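Aldehyde reductase YahK (Escherichia coli, PDB 1UUF) catalyses the NADPH-dependent reduction of a wide range of aldehydes, but not ketones, to alcohols, as a member of the zinc-containing alcohol dehydrogenase family. Local coordinates at residues V26-A31 with H65-E70; R43-N48 with Q152-E157; S257-L262 with L277-G282; E337-D342 with F360-R365. All coordinates share one frame; numbering follows the deposited sequence.

Contact 1. Residues V26-A31 with H65-E70; sequences VGAYSA and HQVRSE
V67, in the last turn of helix 61-68, meets segment 26-31 with both its side chain and its carbonyl. Its methyl CG1 lies 4.2 Å from A28 CB, whose bond from CA points toward the helix. A chi1 of -68° puts CG1 anti to the V67 carbonyl carbon, the position from which it meets A28. The same side chain is also covered by P80 and by Y348 of helix 344-352. At the backbone, V67 O comes within 3.2 Å of A31 O; both are acceptors, so the approach is no hydrogen bond. It is accompanied by a CA-H...O contact from A31 CA to V67 O of 3.4 Å, with 151° at the hydrogen, which probably offsets part of the repulsion.

This is the catalytic domain of the zinc-dependent alcohol dehydrogenases, of GroES-like fold. Strand 24-27 runs into the A28-A31 bend before the chain returns as strand 36-39, while the helix follows C60, a ligand of the catalytic zinc. The V67 side chain lies about 12 Å from that ion, so the contact takes no direct part in the metal site.

R68 contributes its carbonyl: A31 CB lies 3.8 Å from R68 O. The R68 CB points away from segment 26-31, and NH2 at the end of the chain forms a salt bridge with E349. S69 is the first residue to leave helical geometry, although its N still donates to H65 O at 2.7 Å and closes the final turn. S69 CB sits 3.5 Å above the H65 ring plane, over the ring centre, while S69 O approaches A31 CB at 4.5 Å.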
loop_
_atom_site.group_PDB
_atom_site.type_symbol
_atom_site.label_atom_id
_atom_site.label_comp_id
_atom_site.label_asym_id
_atom_site.label_seq_id
_atom_site.Cartn_x
_atom_site.Cartn_y
_atom_site.Cartn_z
ATOM N N VAL A 26 22.270 32.167 5.426
ATOM C CA VAL A 26 21.791 32.504 4.098
ATOM C C VAL A 26 20.327 32.089 4.045
ATOM O O VAL A 26 19.986 30.952 4.364
ATOM C CB VAL A 26 22.587 31.756 3.003
ATOM C CG1 VAL A 26 21.881 31.880 1.660
ATOM C CG2 VAL A 26 23.992 32.332 2.908
ATOM N N GLY A 27 19.463 33.022 3.662
ATOM C CA GLY A 27 18.045 32.725 3.584
ATOM C C GLY A 27 17.326 33.653 2.628
ATOM O O GLY A 27 17.956 34.487 1.974
ATOM N N ALA A 28 16.007 33.518 2.552
ATOM C CA ALA A 28 15.202 34.347 1.662
ATOM C C ALA A 28 14.172 35.165 2.431
ATOM O O ALA A 28 13.714 34.758 3.497
ATOM C CB ALA A 28 14.503 33.470 0.640
ATOM N N TYR A 29 13.812 36.322 1.885
ATOM C CA TYR A 29 12.820 37.186 2.513
ATOM C C TYR A 29 11.436 36.986 1.893
ATOM O O TYR A 29 10.419 37.296 2.516
ATOM C CB TYR A 29 13.243 38.652 2.403
ATOM C CG TYR A 29 14.426 39.014 3.277
ATOM C CD1 TYR A 29 15.682 39.253 2.726
ATOM C CD2 TYR A 29 14.284 39.120 4.661
ATOM C CE1 TYR A 29 16.770 39.591 3.532
ATOM C CE2 TYR A 29 15.363 39.455 5.473
ATOM C CZ TYR A 29 16.600 39.690 4.905
ATOM O OH TYR A 29 17.663 40.027 5.711
ATOM N N SER A 30 11.402 36.468 0.667
ATOM C CA SER A 30 10.144 36.199 -0.028
ATOM C C SER A 30 10.354 35.044 -1.003
ATOM O O SER A 30 11.488 34.655 -1.281
ATOM C CB SER A 30 9.657 37.437 -0.791
ATOM O OG SER A 30 10.199 37.490 -2.101
ATOM N N ALA A 31 9.259 34.503 -1.523
ATOM C CA ALA A 31 9.325 33.382 -2.453
ATOM C C ALA A 31 10.029 33.722 -3.765
ATOM O O ALA A 31 10.604 32.845 -4.411
ATOM C CB ALA A 31 7.919 32.862 -2.738
ATOM N N HIS A 65 12.147 23.881 -2.547
ATOM C CA HIS A 65 10.691 23.973 -2.514
ATOM C C HIS A 65 10.220 24.987 -1.474
ATOM O O HIS A 65 9.358 25.820 -1.753
ATOM C CB HIS A 65 10.096 22.590 -2.221
ATOM C CG HIS A 65 8.615 22.594 -1.994
ATOM N ND1 HIS A 65 8.043 23.027 -0.818
ATOM C CD2 HIS A 65 7.590 22.213 -2.793
ATOM C CE1 HIS A 65 6.729 22.911 -0.900
ATOM N NE2 HIS A 65 6.428 22.419 -2.088
ATOM N N GLN A 66 10.802 24.925 -0.282
ATOM C CA GLN A 66 10.432 25.825 0.805
ATOM C C GLN A 66 10.606 27.305 0.463
ATOM O O GLN A 66 9.733 28.120 0.754
ATOM C CB GLN A 66 11.256 25.495 2.053
ATOM C CG GLN A 66 10.684 26.024 3.363
ATOM C CD GLN A 66 9.427 25.289 3.795
ATOM O OE1 GLN A 66 8.309 25.696 3.476
ATOM N NE2 GLN A 66 9.608 24.190 4.517
ATOM N N VAL A 67 11.730 27.658 -0.153
ATOM C CA VAL A 67 11.984 29.056 -0.490
ATOM C C VAL A 67 11.383 29.545 -1.806
ATOM O O VAL A 67 11.393 30.746 -2.078
ATOM C CB VAL A 67 13.499 29.360 -0.514
ATOM C CG1 VAL A 67 14.063 29.282 0.890
ATOM C CG2 VAL A 67 14.213 28.383 -1.427
ATOM N N ARG A 68 10.858 28.636 -2.617
ATOM C CA ARG A 68 10.278 29.042 -3.892
ATOM C C ARG A 68 8.785 28.765 -4.041
ATOM O O ARG A 68 8.055 29.573 -4.616
ATOM C CB ARG A 68 11.040 28.386 -5.046
ATOM C CG ARG A 68 12.477 28.861 -5.173
ATOM C CD ARG A 68 13.138 28.326 -6.434
ATOM N NE ARG A 68 14.482 28.868 -6.607
ATOM C CZ ARG A 68 15.272 28.608 -7.644
ATOM N NH1 ARG A 68 14.855 27.807 -8.616
ATOM N NH2 ARG A 68 16.479 29.149 -7.711
ATOM N N SER A 69 8.329 27.628 -3.523
ATOM C CA SER A 69 6.919 27.267 -3.627
ATOM C C SER A 69 6.006 28.300 -2.976
ATOM O O SER A 69 6.283 28.794 -1.881
ATOM C CB SER A 69 6.674 25.898 -2.993
ATOM O OG SER A 69 5.324 25.501 -3.156
ATOM N N GLU A 70 4.916 28.621 -3.665
ATOM C CA GLU A 70 3.947 29.590 -3.168
ATOM C C GLU A 70 3.080 28.957 -2.086
ATOM O O GLU A 70 2.621 29.635 -1.165
ATOM C CB GLU A 70 3.047 30.070 -4.310
ATOM C CG GLU A 70 3.784 30.683 -5.487
ATOM C CD GLU A 70 2.841 31.123 -6.595
ATOM O OE1 GLU A 70 2.125 30.262 -7.149
ATOM O OE2 GLU A 70 2.815 32.332 -6.911
#

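Contact 2. Residues R43-N48 with Q152-E157; sequences REPGPN and QIVVHE
The loop 43-48, which leads into strand 49-58 of the GroES-like catalytic domain, lies along strand 152-156, with R43 and P45 against V154 and N48 against H156 and E157. R43 places CG between its own backbone N and carbonyl carbon (chi1 66°) and then runs extended to NE, so that its chain crosses V154 obliquely, with NE 3.8 Å from V154 CG1. One face of the guanidinium covers V154 O; NH2 is 3.2 Å from that oxygen, but the angle is too poor for a hydrogen bond. The charge is met by D49 at NE and D140 at NH1, and NH2 reaches a water that also accepts from H156 N at 3.0 Å. A leucine in place of R43 would probably leave D49 and D140 without their cation and the bridging water without one of its two donors.

P45 CG adds an apolar touch to V154 CG1 at 4.3 Å. Further along, N48 CB sits over one face of the H156 ring, 3.9 Å from its centroid, a CH-pi contact in which amide and ring planes are 35° apart. The ring's ND1 is hydrogen-bonded to R158 N, which should limit its rotation. A second water donates to N48 OD1 and to E157 OE1, the E157 carboxylate being held also by E96 N and K97 N. The one direct hydrogen bond, E157 N to N48 O, measures 2.8 Å with a nearly straight 168° at the hydrogen. With backbone bonds joining V155 to V50 and I153 to I52, it continues the antiparallel pairing of strands 49-58 and 152-156 to the mouth of the loop.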
loop_
_atom_site.group_PDB
_atom_site.type_symbol
_atom_site.label_atom_id
_atom_site.label_comp_id
_atom_site.label_asym_id
_atom_site.label_seq_id
_atom_site.Cartn_x
_atom_site.Cartn_y
_atom_site.Cartn_z
ATOM N N ARG A 43 18.981 30.551 20.378
ATOM C CA ARG A 43 18.702 30.576 21.805
ATOM C C ARG A 43 19.948 30.139 22.559
ATOM O O ARG A 43 20.823 29.475 21.999
ATOM C CB ARG A 43 17.544 29.628 22.148
ATOM C CG ARG A 43 17.842 28.138 21.926
ATOM C CD ARG A 43 16.799 27.268 22.631
ATOM N NE ARG A 43 17.060 25.834 22.502
ATOM C CZ ARG A 43 16.724 25.099 21.447
ATOM N NH1 ARG A 43 16.106 25.656 20.414
ATOM N NH2 ARG A 43 17.004 23.801 21.425
ATOM N N GLU A 44 20.046 30.534 23.822
ATOM C CA GLU A 44 21.173 30.120 24.643
ATOM C C GLU A 44 20.862 28.671 24.983
ATOM O O GLU A 44 19.706 28.323 25.226
ATOM C CB GLU A 44 21.251 30.952 25.924
ATOM C CG GLU A 44 21.650 32.400 25.700
ATOM C CD GLU A 44 23.031 32.527 25.087
ATOM O OE1 GLU A 44 23.996 31.994 25.679
ATOM O OE2 GLU A 44 23.153 33.161 24.015
ATOM N N PRO A 45 21.880 27.802 24.986
ATOM C CA PRO A 45 21.677 26.386 25.300
ATOM C C PRO A 45 20.997 26.143 26.646
ATOM O O PRO A 45 21.453 26.635 27.679
ATOM C CB PRO A 45 23.095 25.824 25.266
ATOM C CG PRO A 45 23.761 26.678 24.234
ATOM C CD PRO A 45 23.279 28.057 24.599
ATOM N N GLY A 46 19.903 25.389 26.617
ATOM C CA GLY A 46 19.182 25.062 27.834
ATOM C C GLY A 46 19.796 23.820 28.455
ATOM O O GLY A 46 20.741 23.264 27.895
ATOM N N PRO A 47 19.281 23.344 29.598
ATOM C CA PRO A 47 19.839 22.152 30.243
ATOM C C PRO A 47 19.945 20.895 29.376
ATOM O O PRO A 47 20.848 20.085 29.575
ATOM C CB PRO A 47 18.927 21.953 31.457
ATOM C CG PRO A 47 17.635 22.593 31.035
ATOM C CD PRO A 47 18.113 23.842 30.343
ATOM N N ASN A 48 19.034 20.732 28.421
ATOM C CA ASN A 48 19.061 19.558 27.547
ATOM C C ASN A 48 19.567 19.869 26.140
ATOM O O ASN A 48 19.547 18.995 25.267
ATOM C CB ASN A 48 17.663 18.945 27.429
ATOM C CG ASN A 48 17.079 18.555 28.770
ATOM O OD1 ASN A 48 17.666 17.767 29.513
ATOM N ND2 ASN A 48 15.907 19.100 29.084
ATOM N N GLN A 152 25.746 28.263 13.255
ATOM C CA GLN A 152 25.459 27.503 14.469
ATOM C C GLN A 152 23.985 27.147 14.604
ATOM O O GLN A 152 23.122 27.771 13.994
ATOM C CB GLN A 152 25.877 28.311 15.708
ATOM C CG GLN A 152 27.378 28.497 15.883
ATOM C CD GLN A 152 27.732 29.377 17.075
ATOM O OE1 GLN A 152 28.902 29.495 17.446
ATOM N NE2 GLN A 152 26.725 30.006 17.675
ATOM N N ILE A 153 23.709 26.125 15.408
ATOM C CA ILE A 153 22.339 25.704 15.669
ATOM C C ILE A 153 22.331 25.096 17.069
ATOM O O ILE A 153 23.341 24.555 17.517
ATOM C CB ILE A 153 21.840 24.681 14.604
ATOM C CG1 ILE A 153 20.328 24.459 14.754
ATOM C CG2 ILE A 153 22.602 23.366 14.737
ATOM C CD1 ILE A 153 19.694 23.694 13.592
ATOM N N VAL A 154 21.211 25.233 17.776
ATOM C CA VAL A 154 21.079 24.697 19.128
ATOM C C VAL A 154 19.898 23.735 19.116
ATOM O O VAL A 154 18.777 24.117 18.778
ATOM C CB VAL A 154 20.831 25.828 20.156
ATOM C CG1 VAL A 154 20.685 25.244 21.553
ATOM C CG2 VAL A 154 21.981 26.819 20.114
ATOM N N VAL A 155 20.155 22.485 19.486
ATOM C CA VAL A 155 19.123 21.454 19.450
ATOM C C VAL A 155 19.095 20.589 20.705
ATOM O O VAL A 155 20.139 20.280 21.280
ATOM C CB VAL A 155 19.356 20.519 18.232
ATOM C CG1 VAL A 155 18.214 19.511 18.098
ATOM C CG2 VAL A 155 19.505 21.346 16.962
ATOM N N HIS A 156 17.887 20.208 21.116
ATOM C CA HIS A 156 17.679 19.338 22.274
ATOM C C HIS A 156 18.448 18.056 21.942
ATOM O O HIS A 156 18.317 17.535 20.836
ATOM C CB HIS A 156 16.179 19.059 22.421
ATOM C CG HIS A 156 15.823 18.206 23.598
ATOM N ND1 HIS A 156 16.205 16.886 23.708
ATOM C CD2 HIS A 156 15.093 18.478 24.706
ATOM C CE1 HIS A 156 15.726 16.381 24.830
ATOM N NE2 HIS A 156 15.045 17.326 25.454
ATOM N N GLU A 157 19.236 17.542 22.886
ATOM C CA GLU A 157 20.050 16.355 22.612
ATOM C C GLU A 157 19.313 15.120 22.105
ATOM O O GLU A 157 19.930 14.258 21.479
ATOM C CB GLU A 157 20.895 15.964 23.831
ATOM C CG GLU A 157 20.125 15.369 24.992
ATOM C CD GLU A 157 21.030 14.596 25.942
ATOM O OE1 GLU A 157 20.589 14.295 27.070
ATOM O OE2 GLU A 157 22.177 14.282 25.558
HETATM O O HOH W 1 15.458 21.406 19.819
HETATM O O HOH W 2 18.419 15.491 28.137
#

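Contact 3. Residues S257-L262 with L277-G282; sequences SFDFIL and LLKRDG
F258 and L278 form a parallel bridge, their CA atoms 4.5 Å apart, where segments 257-262 and 277-282 run briefly together. K279 N donates to F258 O at 2.8 Å with 173° at the hydrogen. One carbonyl serves two donors: L277 O accepts from F258 N at 2.8 Å, and from S257 N at 2.9 Å, the latter standing above the carbonyl plane. The chain then swings through a type II turn from K279 to G282, bringing G282 CA against D259 O.

K279 lies alongside D259. A bend at chi3 (59°) helps carry NZ to D259 OD1, a salt bridge of 2.9 Å on the syn side of the carboxylate but 32° out of its plane. The other oxygen, OD2, accepts from K197 N, so the carboxylate is gripped at both ends. On the apolar side, F258 runs beside L277, with CD1 3.8 Å from L277 CB and L277 O at the ring's edge. I261 lays CG1 against L278 CD2 at 3.7 Å.

This is the Rossmann-type coenzyme domain, and strand 258-263 lies in its parallel sheet between 197-201 and 282-286. K197 makes a cation-pi contact with F258, which also packs on V222 of strand 220-225. R280, in the turn, forms salt bridges with E118 and D121 of the second subunit, while L262 packs on T183 and P186 of helix 176-189.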
loop_
_atom_site.group_PDB
_atom_site.type_symbol
_atom_site.label_atom_id
_atom_site.label_comp_id
_atom_site.label_asym_id
_atom_site.label_seq_id
_atom_site.Cartn_x
_atom_site.Cartn_y
_atom_site.Cartn_z
ATOM N N SER A 257 8.646 -9.642 -10.282
ATOM C CA SER A 257 9.873 -10.173 -9.693
ATOM C C SER A 257 10.426 -9.419 -8.492
ATOM O O SER A 257 11.339 -9.913 -7.823
ATOM C CB SER A 257 10.971 -10.237 -10.756
ATOM O OG SER A 257 11.393 -8.931 -11.109
ATOM N N PHE A 258 9.892 -8.233 -8.212
ATOM C CA PHE A 258 10.400 -7.441 -7.095
ATOM C C PHE A 258 9.695 -7.629 -5.766
ATOM O O PHE A 258 8.471 -7.672 -5.696
ATOM C CB PHE A 258 10.376 -5.950 -7.433
ATOM C CG PHE A 258 11.435 -5.531 -8.403
ATOM C CD1 PHE A 258 11.198 -5.572 -9.771
ATOM C CD2 PHE A 258 12.678 -5.105 -7.947
ATOM C CE1 PHE A 258 12.184 -5.192 -10.675
ATOM C CE2 PHE A 258 13.672 -4.725 -8.839
ATOM C CZ PHE A 258 13.424 -4.768 -10.210
ATOM N N ASP A 259 10.488 -7.722 -4.708
ATOM C CA ASP A 259 9.949 -7.860 -3.367
ATOM C C ASP A 259 9.556 -6.469 -2.907
ATOM O O ASP A 259 8.534 -6.276 -2.249
ATOM C CB ASP A 259 11.014 -8.412 -2.420
ATOM C CG ASP A 259 11.343 -9.863 -2.694
ATOM O OD1 ASP A 259 10.526 -10.737 -2.330
ATOM O OD2 ASP A 259 12.413 -10.127 -3.280
ATOM N N PHE A 260 10.381 -5.499 -3.283
ATOM C CA PHE A 260 10.164 -4.122 -2.876
ATOM C C PHE A 260 10.752 -3.149 -3.896
ATOM O O PHE A 260 11.804 -3.404 -4.474
ATOM C CB PHE A 260 10.828 -3.914 -1.512
ATOM C CG PHE A 260 10.772 -2.502 -1.008
ATOM C CD1 PHE A 260 9.553 -1.891 -0.741
ATOM C CD2 PHE A 260 11.946 -1.787 -0.784
ATOM C CE1 PHE A 260 9.502 -0.584 -0.258
ATOM C CE2 PHE A 260 11.907 -0.483 -0.302
ATOM C CZ PHE A 260 10.680 0.120 -0.038
ATOM N N ILE A 261 10.054 -2.046 -4.128
ATOM C CA ILE A 261 10.541 -1.030 -5.045
ATOM C C ILE A 261 10.488 0.316 -4.345
ATOM O O ILE A 261 9.437 0.738 -3.870
ATOM C CB ILE A 261 9.698 -0.949 -6.334
ATOM C CG1 ILE A 261 9.904 -2.217 -7.168
ATOM C CG2 ILE A 261 10.128 0.265 -7.159
ATOM C CD1 ILE A 261 9.097 -2.250 -8.446
ATOM N N LEU A 262 11.636 0.980 -4.279
ATOM C CA LEU A 262 11.731 2.293 -3.652
ATOM C C LEU A 262 11.745 3.330 -4.773
ATOM O O LEU A 262 12.708 3.416 -5.530
ATOM C CB LEU A 262 13.023 2.384 -2.834
ATOM C CG LEU A 262 13.260 3.707 -2.105
ATOM C CD1 LEU A 262 12.177 3.917 -1.054
ATOM C CD2 LEU A 262 14.637 3.685 -1.466
ATOM N N LEU A 277 5.676 -4.943 -11.806
ATOM C CA LEU A 277 6.993 -5.544 -11.579
ATOM C C LEU A 277 7.098 -6.139 -10.172
ATOM O O LEU A 277 8.076 -6.812 -9.842
ATOM C CB LEU A 277 8.100 -4.499 -11.752
ATOM C CG LEU A 277 8.126 -3.682 -13.044
ATOM C CD1 LEU A 277 9.382 -2.822 -13.054
ATOM C CD2 LEU A 277 8.097 -4.605 -14.253
ATOM N N LEU A 278 6.091 -5.883 -9.342
ATOM C CA LEU A 278 6.075 -6.388 -7.969
ATOM C C LEU A 278 5.561 -7.816 -7.845
ATOM O O LEU A 278 4.620 -8.203 -8.527
ATOM C CB LEU A 278 5.193 -5.500 -7.094
ATOM C CG LEU A 278 5.605 -4.049 -6.867
ATOM C CD1 LEU A 278 4.467 -3.318 -6.158
ATOM C CD2 LEU A 278 6.881 -4.002 -6.040
ATOM N N LYS A 279 6.177 -8.589 -6.955
ATOM C CA LYS A 279 5.741 -9.960 -6.706
ATOM C C LYS A 279 4.458 -9.860 -5.896
ATOM O O LYS A 279 4.068 -8.774 -5.466
ATOM C CB LYS A 279 6.770 -10.713 -5.864
ATOM C CG LYS A 279 8.105 -10.945 -6.542
ATOM C CD LYS A 279 9.152 -11.394 -5.534
ATOM C CE LYS A 279 8.742 -12.676 -4.819
ATOM N NZ LYS A 279 9.795 -13.108 -3.857
ATOM N N ARG A 280 3.803 -10.998 -5.690
ATOM C CA ARG A 280 2.591 -11.037 -4.889
ATOM C C ARG A 280 2.990 -10.543 -3.501
ATOM O O ARG A 280 4.053 -10.905 -2.990
ATOM C CB ARG A 280 2.060 -12.475 -4.820
ATOM C CG ARG A 280 0.847 -12.669 -3.914
ATOM C CD ARG A 280 1.259 -13.113 -2.520
ATOM N NE ARG A 280 1.907 -14.422 -2.540
ATOM C CZ ARG A 280 2.405 -15.028 -1.467
ATOM N NH1 ARG A 280 2.332 -14.445 -0.278
ATOM N NH2 ARG A 280 2.985 -16.214 -1.588
ATOM N N ASP A 281 2.135 -9.709 -2.910
ATOM C CA ASP A 281 2.366 -9.123 -1.593
ATOM C C ASP A 281 3.525 -8.127 -1.588
ATOM O O ASP A 281 4.007 -7.732 -0.526
ATOM C CB ASP A 281 2.617 -10.207 -0.538
ATOM C CG ASP A 281 1.325 -10.749 0.061
ATOM O OD1 ASP A 281 0.369 -9.958 0.221
ATOM O OD2 ASP A 281 1.270 -11.954 0.387
ATOM N N GLY A 282 3.955 -7.720 -2.779
ATOM C CA GLY A 282 5.043 -6.763 -2.894
ATOM C C GLY A 282 4.558 -5.336 -2.713
ATOM O O GLY A 282 3.374 -5.052 -2.867
#

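Contact 4. Residues E337-D342 with F360-R365; sequences EMIRAD and FVIDNR
With chi1 at 61°, I339 sets CG1 between its backbone N and carbonyl carbon, which leaves CG2 beside the N and against F360 CD2, 3.6 Å away. E337 instead holds CG anti to its N in an extended chain that lies alongside F360. Both belong to a beta-alpha-beta unit: strand 336-339, helix 344-352 and strand 359-363, the two strands parallel, with the axes of the short segments 337-339 and 360-363 at 37° to each other.

Three hydrogen bonds knit the strands: V361 N to E337 O at 3.1 Å, I339 N to V361 O at 2.9 Å, and D363 N to I339 O at 3.0 Å. E337, I339, F360 and I362 share one face of this pair. There the E337 carboxylate, in a salt bridge with R350 of helix 344-352, has CD 3.7 Å from F360 CE2, its plane turned 66° from the ring. I339 CG1 touches I362 CG1 at 4.1 Å, and I362 CG2 reaches on to A341. The helix closes over this apolar layer: A347 meets I339, M351 meets F360 and I344 meets I362. An alanine at I339 removes the two branches that meet F360 CD2 and I362 CG1, which is likely to open a gap between the sheet and A347 and leave the F360 ring less firmly packed.

M338 and V361 face the other way, both touching Y56 of strand 49-58, the antiparallel neighbour of 359-363. M338 also crosses D363, whose carboxylate forms a salt bridge with R365; M338 SD comes 3.7 Å from D363 OD2.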
loop_
_atom_site.group_PDB
_atom_site.type_symbol
_atom_site.label_atom_id
_atom_site.label_comp_id
_atom_site.label_asym_id
_atom_site.label_seq_id
_atom_site.Cartn_x
_atom_site.Cartn_y
_atom_site.Cartn_z
ATOM N N GLU A 337 29.341 17.443 -4.062
ATOM C CA GLU A 337 30.028 18.529 -4.736
ATOM C C GLU A 337 29.943 19.674 -3.745
ATOM O O GLU A 337 28.857 20.186 -3.464
ATOM C CB GLU A 337 29.347 18.938 -6.038
ATOM C CG GLU A 337 30.146 20.011 -6.771
ATOM C CD GLU A 337 29.581 20.357 -8.125
ATOM O OE1 GLU A 337 29.065 19.442 -8.802
ATOM O OE2 GLU A 337 29.675 21.541 -8.520
ATOM N N MET A 338 31.090 20.062 -3.202
ATOM C CA MET A 338 31.142 21.132 -2.218
ATOM C C MET A 338 30.974 22.499 -2.870
ATOM O O MET A 338 31.547 22.767 -3.927
ATOM C CB MET A 338 32.473 21.070 -1.469
ATOM C CG MET A 338 32.502 21.874 -0.187
ATOM S SD MET A 338 34.013 21.569 0.740
ATOM C CE MET A 338 33.632 19.994 1.495
ATOM N N ILE A 339 30.177 23.361 -2.244
ATOM C CA ILE A 339 29.950 24.701 -2.777
ATOM C C ILE A 339 30.052 25.741 -1.671
ATOM O O ILE A 339 30.046 25.404 -0.487
ATOM C CB ILE A 339 28.546 24.831 -3.432
ATOM C CG1 ILE A 339 27.452 24.572 -2.394
ATOM C CG2 ILE A 339 28.416 23.855 -4.593
ATOM C CD1 ILE A 339 26.040 24.757 -2.934
ATOM N N ARG A 340 30.158 27.008 -2.065
ATOM C CA ARG A 340 30.221 28.098 -1.103
ATOM C C ARG A 340 28.783 28.431 -0.726
ATOM O O ARG A 340 27.851 28.103 -1.463
ATOM C CB ARG A 340 30.873 29.338 -1.717
ATOM C CG ARG A 340 32.303 29.151 -2.202
ATOM C CD ARG A 340 32.925 30.508 -2.521
ATOM N NE ARG A 340 32.151 31.246 -3.515
ATOM C CZ ARG A 340 32.319 31.141 -4.830
ATOM N NH1 ARG A 340 31.561 31.852 -5.656
ATOM N NH2 ARG A 340 33.255 30.338 -5.322
ATOM N N ALA A 341 28.604 29.091 0.411
ATOM C CA ALA A 341 27.270 29.452 0.865
ATOM C C ALA A 341 26.586 30.428 -0.089
ATOM O O ALA A 341 25.359 30.477 -0.156
ATOM C CB ALA A 341 27.341 30.045 2.272
ATOM N N ASP A 342 27.370 31.194 -0.842
ATOM C CA ASP A 342 26.789 32.157 -1.775
ATOM C C ASP A 342 26.490 31.569 -3.150
ATOM O O ASP A 342 26.120 32.295 -4.073
ATOM C CB ASP A 342 27.708 33.371 -1.932
ATOM C CG ASP A 342 29.122 32.987 -2.325
ATOM O OD1 ASP A 342 29.286 32.197 -3.278
ATOM O OD2 ASP A 342 30.070 33.485 -1.681
ATOM N N PHE A 360 24.722 18.432 -3.429
ATOM C CA PHE A 360 25.508 19.622 -3.151
ATOM C C PHE A 360 25.632 19.724 -1.639
ATOM O O PHE A 360 24.685 19.421 -0.913
ATOM C CB PHE A 360 24.817 20.887 -3.670
ATOM C CG PHE A 360 24.904 21.068 -5.156
ATOM C CD1 PHE A 360 23.771 20.945 -5.952
ATOM C CD2 PHE A 360 26.119 21.370 -5.759
ATOM C CE1 PHE A 360 23.844 21.121 -7.331
ATOM C CE2 PHE A 360 26.205 21.549 -7.138
ATOM C CZ PHE A 360 25.066 21.423 -7.927
ATOM N N VAL A 361 26.804 20.130 -1.165
ATOM C CA VAL A 361 27.028 20.310 0.262
ATOM C C VAL A 361 27.723 21.645 0.470
ATOM O O VAL A 361 28.771 21.915 -0.117
ATOM C CB VAL A 361 27.886 19.179 0.866
ATOM C CG1 VAL A 361 28.227 19.493 2.322
ATOM C CG2 VAL A 361 27.119 17.872 0.804
ATOM N N ILE A 362 27.117 22.482 1.303
ATOM C CA ILE A 362 27.654 23.800 1.607
ATOM C C ILE A 362 28.801 23.739 2.612
ATOM O O ILE A 362 28.730 23.029 3.615
ATOM C CB ILE A 362 26.555 24.711 2.198
ATOM C CG1 ILE A 362 25.419 24.871 1.190
ATOM C CG2 ILE A 362 27.145 26.062 2.586
ATOM C CD1 ILE A 362 24.109 25.292 1.824
ATOM N N ASP A 363 29.862 24.485 2.321
ATOM C CA ASP A 363 31.016 24.579 3.207
ATOM C C ASP A 363 30.631 25.786 4.057
ATOM O O ASP A 363 30.868 26.924 3.656
ATOM C CB ASP A 363 32.272 24.900 2.394
ATOM C CG ASP A 363 33.537 24.857 3.225
ATOM O OD1 ASP A 363 33.459 25.004 4.463
ATOM O OD2 ASP A 363 34.621 24.690 2.632
ATOM N N ASN A 364 30.022 25.541 5.214
ATOM C CA ASN A 364 29.562 26.632 6.066
ATOM C C ASN A 364 30.623 27.617 6.529
ATOM O O ASN A 364 30.298 28.732 6.939
ATOM C CB ASN A 364 28.799 26.070 7.266
ATOM C CG ASN A 364 27.514 25.387 6.853
ATOM O OD1 ASN A 364 27.534 24.431 6.077
ATOM N ND2 ASN A 364 26.385 25.881 7.358
ATOM N N ARG A 365 31.887 27.220 6.468
ATOM C CA ARG A 365 32.954 28.123 6.868
ATOM C C ARG A 365 32.956 29.336 5.935
ATOM O O ARG A 365 33.374 30.430 6.323
ATOM C CB ARG A 365 34.301 27.392 6.820
ATOM C CG ARG A 365 35.524 28.295 6.840
ATOM C CD ARG A 365 35.891 28.742 5.432
ATOM N NE ARG A 365 36.210 27.602 4.574
ATOM C CZ ARG A 365 36.471 27.692 3.273
ATOM N NH1 ARG A 365 36.753 26.600 2.575
ATOM N NH2 ARG A 365 36.447 28.873 2.670
#

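Contacts 3 and 4 are the buried ones, both joining parallel strands by backbone hydrogen bonds over apolar layers; contacts 1 and 2 are only partly buried. Contact 1 has no hydrogen bond across it, whereas contact 2 relies on one backbone bond, two waters and an arginine with acidic partners. Contacts 2 and 4 reach the same mixed sheet through strands 152-156 and 359-363, each beside strand 49-58. Helix 344-352 is common to contacts 1 and 4, which touch where V26 CG2 meets A341 O at 3.8 Å. Contact 3 stands apart in the coenzyme domain, its centre about 38 Å from those of contacts 1 and 4, and its turn reaches the second subunit.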